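Local atomic coordinates of beta-galactosidase (PDB entry 3TTY), a protein that hydrolyses terminal beta-D-galactosyl residues from beta-galactosides, using a TIM-barrel catalytic domain in a trimeric assembly. Residues Y561-L572 with S582-D590; L76-A84 with Y121-L132. All blocks are in the same frame, centred on the assembly; numbering follows the deposited sequence.

Contact 1 (561-572 with 582-590) belongs to the trimerisation domain, and contact 2 (76-84 with 121-132) to the TIM barrel that binds galactose. They lie on opposite sides of the chain's centre, with their own centres 54 Å apart and their nearest atoms about 38 Å apart. Contact 2 lies nearer the ligands, though without touching them: the side chain of A79 is about 10 Å from a bound galactose, that of Y121 about 9 Å from the zinc ion. A segment of each also touches another subunit: D564 of 561-572 forms a salt bridge with R323 of the second subunit, and A84 of 76-84 packs on W187 of the third.

Contact 1: Y561-L572 with S582-D590; sequences YGADYYKGTPVL and SYYVASSPD
Y584 and V585 meet V571 and L572 near the open end of a beta hairpin, strands 570-577 and 580-585, in the mixed sheet of the trimerisation domain. V571 and L572 form a classic beta bulge, both facing A559 on the neighbouring strand. Along 582-590, the first atom to touch is the carbonyl O of Y584, which takes a CA-H...O contact from L572 CA at 3.5 Å. The Y584 hydroxyl is held elsewhere, by D548. V585 forms an antiparallel, non-hydrogen-bonded pair with L572. Their side chains lie alongside and point the same way: chi1 of 180° carries L572 CG away from its backbone N and chi2 of 63° sets CD1, which packs 4.0 Å from V585 CG2. Helix 591-604 lies against both, through F593 on L572 and L597 on V585.

At A586 the chain leaves the strand. Its N gives the one hydrogen bond between the segments, to V571 O at 2.8 Å, and at 178° the N-H points almost straight at the oxygen. The methyl of A586 meets V571 CG2 at 4.0 Å and Y561 OH at 3.3 Å, the two approaching it from the same side. That OH also comes close to A586 O, but its hydrogen bond is with D548 O, so the phenol spans from this corner to strand 546-552. S587 follows with its CB at the edge of the Y561 ring and 4.0 Å from V571 CG2, while its OG bonds to L546 O. The Y561 ring is itself sandwiched, which probably limits its tilt: Y566 CD1 lies over one face near the rim, and on the opposite face V571 CB sits 3.7 Å above the ring centre.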
loop_
_atom_site.group_PDB
_atom_site.type_symbol
_atom_site.label_atom_id
_atom_site.label_comp_id
_atom_site.label_asym_id
_atom_site.label_seq_id
_atom_site.Cartn_x
_atom_site.Cartn_y
_atom_site.Cartn_z
ATOM N N TYR A 561 -2.531 13.425 36.064
ATOM C CA TYR A 561 -1.459 12.936 35.195
ATOM C C TYR A 561 -0.138 12.844 35.958
ATOM O O TYR A 561 0.096 13.591 36.913
ATOM C CB TYR A 561 -1.270 13.838 33.977
ATOM C CG TYR A 561 -2.389 13.793 32.969
ATOM C CD1 TYR A 561 -3.200 14.900 32.763
ATOM C CD2 TYR A 561 -2.628 12.649 32.205
ATOM C CE1 TYR A 561 -4.216 14.876 31.837
ATOM C CE2 TYR A 561 -3.650 12.615 31.276
ATOM C CZ TYR A 561 -4.438 13.737 31.097
ATOM O OH TYR A 561 -5.454 13.735 30.177
ATOM N N GLY A 562 0.726 11.939 35.518
ATOM C CA GLY A 562 1.974 11.691 36.210
ATOM C C GLY A 562 3.203 12.260 35.536
ATOM O O GLY A 562 4.255 12.341 36.164
ATOM N N ALA A 563 3.080 12.654 34.269
ATOM C CA ALA A 563 4.239 13.071 33.488
ATOM C C ALA A 563 3.909 14.157 32.474
ATOM O O ALA A 563 2.744 14.549 32.323
ATOM C CB ALA A 563 4.855 11.872 32.781
ATOM N N ASP A 564 4.945 14.636 31.781
ATOM C CA ASP A 564 4.773 15.612 30.710
ATOM C C ASP A 564 4.356 16.969 31.282
ATOM O O ASP A 564 4.144 17.090 32.489
ATOM C CB ASP A 564 3.745 15.101 29.690
ATOM C CG ASP A 564 4.231 15.229 28.259
ATOM O OD1 ASP A 564 4.963 16.198 27.971
ATOM O OD2 ASP A 564 3.887 14.358 27.428
ATOM N N TYR A 565 4.235 17.984 30.425
ATOM C CA TYR A 565 3.960 19.349 30.898
ATOM C C TYR A 565 2.627 19.515 31.627
ATOM O O TYR A 565 2.450 20.475 32.384
ATOM C CB TYR A 565 4.080 20.376 29.768
ATOM C CG TYR A 565 2.934 20.377 28.779
ATOM C CD1 TYR A 565 2.900 19.482 27.718
ATOM C CD2 TYR A 565 1.890 21.285 28.903
ATOM C CE1 TYR A 565 1.856 19.489 26.814
ATOM C CE2 TYR A 565 0.839 21.298 28.009
ATOM C CZ TYR A 565 0.825 20.400 26.967
ATOM O OH TYR A 565 -0.222 20.418 26.080
ATOM N N TYR A 566 1.691 18.594 31.410
ATOM C CA TYR A 566 0.422 18.646 32.139
ATOM C C TYR A 566 0.408 17.786 33.409
ATOM O O TYR A 566 -0.644 17.561 34.013
ATOM C CB TYR A 566 -0.765 18.304 31.245
ATOM C CG TYR A 566 -0.506 17.262 30.177
ATOM C CD1 TYR A 566 -0.828 15.923 30.382
ATOM C CD2 TYR A 566 0.017 17.627 28.951
ATOM C CE1 TYR A 566 -0.617 14.976 29.391
ATOM C CE2 TYR A 566 0.229 16.693 27.956
ATOM C CZ TYR A 566 -0.085 15.371 28.175
ATOM O OH TYR A 566 0.142 14.456 27.166
ATOM N N LYS A 567 1.582 17.316 33.809
ATOM C CA LYS A 567 1.715 16.569 35.043
ATOM C C LYS A 567 0.987 17.269 36.182
ATOM O O LYS A 567 1.131 18.474 36.367
ATOM C CB LYS A 567 3.194 16.416 35.399
ATOM C CG LYS A 567 3.440 15.709 36.728
ATOM C CD LYS A 567 4.917 15.713 37.069
ATOM C CE LYS A 567 5.198 14.898 38.320
ATOM N NZ LYS A 567 6.669 14.747 38.524
ATOM N N GLY A 568 0.198 16.508 36.933
ATOM C CA GLY A 568 -0.473 17.029 38.107
ATOM C C GLY A 568 -1.821 17.669 37.817
ATOM O O GLY A 568 -2.444 18.257 38.709
ATOM N N THR A 569 -2.281 17.568 36.574
ATOM C CA THR A 569 -3.593 18.103 36.229
ATOM C C THR A 569 -4.567 16.928 36.163
ATOM O O THR A 569 -4.142 15.778 36.044
ATOM C CB THR A 569 -3.557 18.920 34.910
ATOM O OG1 THR A 569 -3.029 18.109 33.854
ATOM C CG2 THR A 569 -2.681 20.166 35.070
ATOM N N PRO A 570 -5.874 17.204 36.255
ATOM C CA PRO A 570 -6.870 16.129 36.382
ATOM C C PRO A 570 -6.958 15.194 35.176
ATOM O O PRO A 570 -6.938 15.647 34.028
ATOM C CB PRO A 570 -8.194 16.891 36.548
ATOM C CG PRO A 570 -7.790 18.280 36.999
ATOM C CD PRO A 570 -6.482 18.543 36.324
ATOM N N VAL A 571 -7.055 13.896 35.438
ATOM C CA VAL A 571 -7.300 12.916 34.378
ATOM C C VAL A 571 -8.557 12.093 34.686
ATOM O O VAL A 571 -9.198 11.550 33.779
ATOM C CB VAL A 571 -6.066 12.022 34.110
ATOM C CG1 VAL A 571 -5.680 11.223 35.353
ATOM C CG2 VAL A 571 -6.314 11.106 32.918
ATOM N N LEU A 572 -8.926 12.022 35.964
ATOM C CA LEU A 572 -10.219 11.451 36.340
ATOM C C LEU A 572 -10.983 12.388 37.276
ATOM O O LEU A 572 -10.474 12.789 38.328
ATOM C CB LEU A 572 -10.063 10.082 36.987
ATOM C CG LEU A 572 -11.377 9.428 37.408
ATOM C CD1 LEU A 572 -12.265 9.148 36.202
ATOM C CD2 LEU A 572 -11.140 8.144 38.230
ATOM N N SER A 582 -21.294 12.305 37.461
ATOM C CA SER A 582 -20.699 12.148 36.141
ATOM C C SER A 582 -19.180 12.053 36.250
ATOM O O SER A 582 -18.549 12.759 37.041
ATOM C CB SER A 582 -21.108 13.283 35.198
ATOM O OG SER A 582 -20.534 14.511 35.607
ATOM N N TYR A 583 -18.606 11.156 35.452
ATOM C CA TYR A 583 -17.178 10.879 35.481
ATOM C C TYR A 583 -16.550 11.189 34.131
ATOM O O TYR A 583 -16.987 10.685 33.101
ATOM C CB TYR A 583 -16.938 9.405 35.832
ATOM C CG TYR A 583 -17.335 9.020 37.245
ATOM C CD1 TYR A 583 -16.405 9.057 38.279
ATOM C CD2 TYR A 583 -18.630 8.617 37.543
ATOM C CE1 TYR A 583 -16.749 8.702 39.566
ATOM C CE2 TYR A 583 -18.986 8.273 38.831
ATOM C CZ TYR A 583 -18.036 8.319 39.839
ATOM O OH TYR A 583 -18.375 7.970 41.124
ATOM N N TYR A 584 -15.518 12.017 34.137
ATOM C CA TYR A 584 -14.806 12.343 32.916
ATOM C C TYR A 584 -13.444 11.666 32.926
ATOM O O TYR A 584 -12.665 11.848 33.858
ATOM C CB TYR A 584 -14.630 13.848 32.809
ATOM C CG TYR A 584 -14.212 14.343 31.448
ATOM C CD1 TYR A 584 -15.162 14.730 30.513
ATOM C CD2 TYR A 584 -12.870 14.454 31.102
ATOM C CE1 TYR A 584 -14.789 15.198 29.265
ATOM C CE2 TYR A 584 -12.482 14.922 29.840
ATOM C CZ TYR A 584 -13.450 15.295 28.935
ATOM O OH TYR A 584 -13.105 15.767 27.690
ATOM N N VAL A 585 -13.161 10.881 31.890
ATOM C CA VAL A 585 -11.890 10.164 31.795
ATOM C C VAL A 585 -11.057 10.812 30.706
ATOM O O VAL A 585 -11.324 10.603 29.513
ATOM C CB VAL A 585 -12.106 8.665 31.454
ATOM C CG1 VAL A 585 -10.784 7.921 31.493
ATOM C CG2 VAL A 585 -13.105 8.034 32.420
ATOM N N ALA A 586 -10.048 11.586 31.108
ATOM C CA ALA A 586 -9.351 12.487 30.178
ATOM C C ALA A 586 -8.335 11.826 29.260
ATOM O O ALA A 586 -7.707 12.496 28.452
ATOM C CB ALA A 586 -8.697 13.653 30.936
ATOM N N SER A 587 -8.162 10.517 29.386
ATOM C CA SER A 587 -7.244 9.801 28.511
ATOM C C SER A 587 -7.789 8.408 28.241
ATOM O O SER A 587 -8.847 8.037 28.758
ATOM C CB SER A 587 -5.852 9.725 29.141
ATOM O OG SER A 587 -4.882 9.326 28.202
ATOM N N SER A 588 -7.092 7.655 27.403
ATOM C CA SER A 588 -7.448 6.265 27.155
ATOM C C SER A 588 -6.621 5.396 28.084
ATOM O O SER A 588 -5.399 5.252 27.895
ATOM C CB SER A 588 -7.182 5.869 25.705
ATOM O OG SER A 588 -7.726 4.583 25.446
ATOM N N PRO A 589 -7.279 4.817 29.094
ATOM C CA PRO A 589 -6.591 4.149 30.199
ATOM C C PRO A 589 -6.408 2.649 29.962
ATOM O O PRO A 589 -7.194 2.053 29.220
ATOM C CB PRO A 589 -7.539 4.385 31.389
ATOM C CG PRO A 589 -8.833 4.995 30.789
ATOM C CD PRO A 589 -8.734 4.813 29.298
ATOM N N ASP A 590 -5.388 2.057 30.587
ATOM C CA ASP A 590 -5.174 0.612 30.500
ATOM C C ASP A 590 -6.312 -0.180 31.136
ATOM O O ASP A 590 -7.207 0.387 31.772
ATOM C CB ASP A 590 -3.822 0.198 31.101
ATOM C CG ASP A 590 -3.754 0.384 32.615
ATOM O OD1 ASP A 590 -4.782 0.227 33.314
ATOM O OD2 ASP A 590 -2.642 0.671 33.105
#

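Contact 2: L76-A84 with Y121-L132; sequences LCLATSTGA and YRKYAKILAGKL
T80 and T82 pass A129 and A125 with CA-CA distances of 5.4 and 6.0 Å, so the loop leaving strand 75-79 runs one turn back along helix 119-135, against the helix direction. This is the strand-to-helix half of a beta-alpha-beta unit of the TIM barrel, seen at the C-terminal end of the strand. S81, with its positive phi of 73°, turns the chain between the two threonines.

Each threonine sets a methyl on an alanine of the helix: T80 CG2 lies 4.0 Å from A129 CB, and T82 CG2 3.8 Å from A125 CB. Both hydroxyls are directed elsewhere, to the carboxylate of E236, which takes T80 OG1 on one oxygen and T82 OG1 on the other; T80 OG1 also bonds to S148 N. Leucines close in on the T80 carbonyl. L128 extends from the helix, its first torsion trans (chi1 180°), and brings CD2 to 3.2 Å from T80 O, while CD1 of L132 packs 3.7 Å from the same oxygen. At the other end Y121 crosses T82 at about a right angle. T82 O lies in the plane of the Y121 ring at its edge, 3.2 Å from Y121 OH, a possible hydrogen bond whose proton may go to another acceptor.

Around this core, W47 of helix 47-50 touches T82, Y121 and L128, and helix 215-243 supplies E236 against A125. Strand 75-79 itself is bonded between its barrel neighbours, through C77 to A40 and V42 of strand 39-42 and through L78 to M144 of strand 142-146.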
loop_
_atom_site.group_PDB
_atom_site.type_symbol
_atom_site.label_atom_id
_atom_site.label_comp_id
_atom_site.label_asym_id
_atom_site.label_seq_id
_atom_site.Cartn_x
_atom_site.Cartn_y
_atom_site.Cartn_z
ATOM N N LEU A 76 -39.473 -21.844 5.846
ATOM C CA LEU A 76 -38.808 -21.071 4.806
ATOM C C LEU A 76 -38.553 -19.616 5.192
ATOM O O LEU A 76 -39.474 -18.871 5.553
ATOM C CB LEU A 76 -39.603 -21.145 3.510
ATOM C CG LEU A 76 -39.852 -22.595 3.087
ATOM C CD1 LEU A 76 -40.920 -22.698 2.012
ATOM C CD2 LEU A 76 -38.565 -23.237 2.639
ATOM N N CYS A 77 -37.280 -19.240 5.148
ATOM C CA CYS A 77 -36.891 -17.846 5.149
ATOM C C CYS A 77 -36.671 -17.476 3.673
ATOM O O CYS A 77 -35.622 -17.769 3.102
ATOM C CB CYS A 77 -35.621 -17.650 5.969
ATOM S SG CYS A 77 -35.116 -15.934 6.083
ATOM N N LEU A 78 -37.679 -16.867 3.051
ATOM C CA LEU A 78 -37.664 -16.665 1.606
ATOM C C LEU A 78 -37.049 -15.321 1.226
ATOM O O LEU A 78 -37.536 -14.272 1.637
ATOM C CB LEU A 78 -39.074 -16.803 1.011
ATOM C CG LEU A 78 -39.192 -16.652 -0.514
ATOM C CD1 LEU A 78 -38.313 -17.672 -1.268
ATOM C CD2 LEU A 78 -40.628 -16.763 -0.975
ATOM N N ALA A 79 -35.982 -15.364 0.436
ATOM C CA ALA A 79 -35.308 -14.142 0.002
ATOM C C ALA A 79 -35.916 -13.602 -1.302
ATOM O O ALA A 79 -36.460 -14.354 -2.106
ATOM C CB ALA A 79 -33.802 -14.386 -0.148
ATOM N N THR A 80 -35.823 -12.294 -1.502
ATOM C CA THR A 80 -36.326 -11.663 -2.718
ATOM C C THR A 80 -35.370 -11.779 -3.907
ATOM O O THR A 80 -35.748 -11.443 -5.032
ATOM C CB THR A 80 -36.597 -10.177 -2.482
ATOM O OG1 THR A 80 -35.385 -9.552 -2.048
ATOM C CG2 THR A 80 -37.660 -10.003 -1.415
ATOM N N SER A 81 -34.136 -12.218 -3.657
ATOM C CA SER A 81 -33.150 -12.430 -4.724
ATOM C C SER A 81 -32.593 -11.136 -5.308
ATOM O O SER A 81 -31.951 -11.162 -6.351
ATOM C CB SER A 81 -33.741 -13.257 -5.868
ATOM O OG SER A 81 -33.141 -14.534 -5.956
ATOM N N THR A 82 -32.822 -10.013 -4.644
ATOM C CA THR A 82 -32.379 -8.731 -5.185
ATOM C C THR A 82 -30.940 -8.319 -4.840
ATOM O O THR A 82 -30.503 -7.235 -5.215
ATOM C CB THR A 82 -33.350 -7.599 -4.789
ATOM O OG1 THR A 82 -33.411 -7.498 -3.363
ATOM C CG2 THR A 82 -34.756 -7.873 -5.355
ATOM N N GLY A 83 -30.201 -9.173 -4.138
ATOM C CA GLY A 83 -28.841 -8.838 -3.734
ATOM C C GLY A 83 -27.808 -8.912 -4.856
ATOM O O GLY A 83 -26.679 -8.476 -4.691
ATOM N N ALA A 84 -28.182 -9.485 -5.995
ATOM C CA ALA A 84 -27.294 -9.518 -7.150
ATOM C C ALA A 84 -28.143 -9.517 -8.408
ATOM O O ALA A 84 -28.949 -10.430 -8.608
ATOM C CB ALA A 84 -26.393 -10.754 -7.120
ATOM N N TYR A 121 -33.079 -0.640 -11.427
ATOM C CA TYR A 121 -33.020 -1.513 -10.264
ATOM C C TYR A 121 -34.277 -1.413 -9.390
ATOM O O TYR A 121 -34.818 -2.422 -8.943
ATOM C CB TYR A 121 -31.780 -1.199 -9.433
ATOM C CG TYR A 121 -31.703 -2.000 -8.159
ATOM C CD1 TYR A 121 -31.404 -3.347 -8.187
ATOM C CD2 TYR A 121 -31.925 -1.405 -6.927
ATOM C CE1 TYR A 121 -31.325 -4.084 -7.029
ATOM C CE2 TYR A 121 -31.860 -2.141 -5.758
ATOM C CZ TYR A 121 -31.565 -3.479 -5.817
ATOM O OH TYR A 121 -31.498 -4.220 -4.663
ATOM N N ARG A 122 -34.728 -0.194 -9.125
ATOM C CA ARG A 122 -35.904 -0.018 -8.290
ATOM C C ARG A 122 -37.153 -0.565 -8.974
ATOM O O ARG A 122 -37.980 -1.197 -8.326
ATOM C CB ARG A 122 -36.088 1.440 -7.881
ATOM C CG ARG A 122 -35.059 1.896 -6.861
ATOM C CD ARG A 122 -35.595 3.037 -6.027
ATOM N NE ARG A 122 -34.559 3.672 -5.219
ATOM C CZ ARG A 122 -34.804 4.584 -4.281
ATOM N NH1 ARG A 122 -36.061 4.951 -4.040
ATOM N NH2 ARG A 122 -33.800 5.121 -3.581
ATOM N N LYS A 123 -37.269 -0.346 -10.282
ATOM C CA LYS A 123 -38.382 -0.904 -11.061
ATOM C C LYS A 123 -38.458 -2.432 -10.973
ATOM O O LYS A 123 -39.488 -2.988 -10.604
ATOM C CB LYS A 123 -38.312 -0.456 -12.531
ATOM C CG LYS A 123 -39.386 -1.046 -13.427
ATOM C CD LYS A 123 -39.283 -0.495 -14.843
ATOM C CE LYS A 123 -40.210 -1.235 -15.804
ATOM N NZ LYS A 123 -40.081 -0.733 -17.223
ATOM N N TYR A 124 -37.375 -3.123 -11.295
ATOM C CA TYR A 124 -37.457 -4.587 -11.335
ATOM C C TYR A 124 -37.352 -5.261 -9.967
ATOM O O TYR A 124 -37.907 -6.339 -9.762
ATOM C CB TYR A 124 -36.454 -5.161 -12.333
ATOM C CG TYR A 124 -36.793 -4.770 -13.744
ATOM C CD1 TYR A 124 -37.938 -5.269 -14.359
ATOM C CD2 TYR A 124 -35.988 -3.884 -14.457
ATOM C CE1 TYR A 124 -38.268 -4.913 -15.654
ATOM C CE2 TYR A 124 -36.311 -3.519 -15.767
ATOM C CZ TYR A 124 -37.458 -4.034 -16.357
ATOM O OH TYR A 124 -37.802 -3.681 -17.648
ATOM N N ALA A 125 -36.654 -4.626 -9.031
ATOM C CA ALA A 125 -36.539 -5.186 -7.701
ATOM C C ALA A 125 -37.906 -5.165 -7.013
ATOM O O ALA A 125 -38.292 -6.141 -6.379
ATOM C CB ALA A 125 -35.488 -4.438 -6.869
ATOM N N LYS A 126 -38.638 -4.060 -7.155
ATOM C CA LYS A 126 -40.010 -3.980 -6.648
ATOM C C LYS A 126 -40.932 -5.028 -7.290
ATOM O O LYS A 126 -41.652 -5.746 -6.605
ATOM C CB LYS A 126 -40.590 -2.587 -6.872
ATOM C CG LYS A 126 -42.070 -2.487 -6.510
ATOM C CD LYS A 126 -42.537 -1.038 -6.338
ATOM C CE LYS A 126 -44.002 -0.987 -5.891
ATOM N NZ LYS A 126 -44.464 0.405 -5.628
ATOM N N ILE A 127 -40.912 -5.110 -8.612
ATOM C CA ILE A 127 -41.700 -6.125 -9.292
ATOM C C ILE A 127 -41.369 -7.542 -8.805
ATOM O O ILE A 127 -42.276 -8.319 -8.492
ATOM C CB ILE A 127 -41.557 -6.019 -10.820
ATOM C CG1 ILE A 127 -42.173 -4.697 -11.293
ATOM C CG2 ILE A 127 -42.235 -7.207 -11.509
ATOM C CD1 ILE A 127 -42.094 -4.463 -12.798
ATOM N N LEU A 128 -40.081 -7.875 -8.724
ATOM C CA LEU A 128 -39.684 -9.229 -8.314
ATOM C C LEU A 128 -40.219 -9.591 -6.922
ATOM O O LEU A 128 -40.798 -10.662 -6.730
ATOM C CB LEU A 128 -38.165 -9.415 -8.369
ATOM C CG LEU A 128 -37.611 -10.783 -7.954
ATOM C CD1 LEU A 128 -38.319 -11.938 -8.686
ATOM C CD2 LEU A 128 -36.100 -10.838 -8.176
ATOM N N ALA A 129 -40.013 -8.703 -5.960
ATOM C CA ALA A 129 -40.506 -8.914 -4.614
ATOM C C ALA A 129 -42.033 -9.045 -4.626
ATOM O O ALA A 129 -42.600 -9.880 -3.932
ATOM C CB ALA A 129 -40.074 -7.758 -3.712
ATOM N N GLY A 130 -42.693 -8.217 -5.429
ATOM C CA GLY A 130 -44.134 -8.282 -5.567
ATOM C C GLY A 130 -44.625 -9.626 -6.072
ATOM O O GLY A 130 -45.507 -10.229 -5.480
ATOM N N LYS A 131 -44.054 -10.095 -7.176
ATOM C CA LYS A 131 -44.480 -11.356 -7.772
ATOM C C LYS A 131 -44.236 -12.541 -6.857
ATOM O O LYS A 131 -45.032 -13.470 -6.829
ATOM C CB LYS A 131 -43.789 -11.586 -9.118
ATOM C CG LYS A 131 -44.320 -10.709 -10.260
ATOM C CD LYS A 131 -43.560 -10.969 -11.553
ATOM C CE LYS A 131 -44.213 -10.261 -12.736
ATOM N NZ LYS A 131 -45.600 -10.749 -12.971
ATOM N N LEU A 132 -43.133 -12.527 -6.120
ATOM C CA LEU A 132 -42.856 -13.611 -5.180
ATOM C C LEU A 132 -43.914 -13.656 -4.074
ATOM O O LEU A 132 -44.420 -14.727 -3.732
ATOM C CB LEU A 132 -41.460 -13.469 -4.560
ATOM C CG LEU A 132 -40.248 -13.795 -5.436
ATOM C CD1 LEU A 132 -38.996 -13.152 -4.875
ATOM C CD2 LEU A 132 -40.056 -15.306 -5.596
#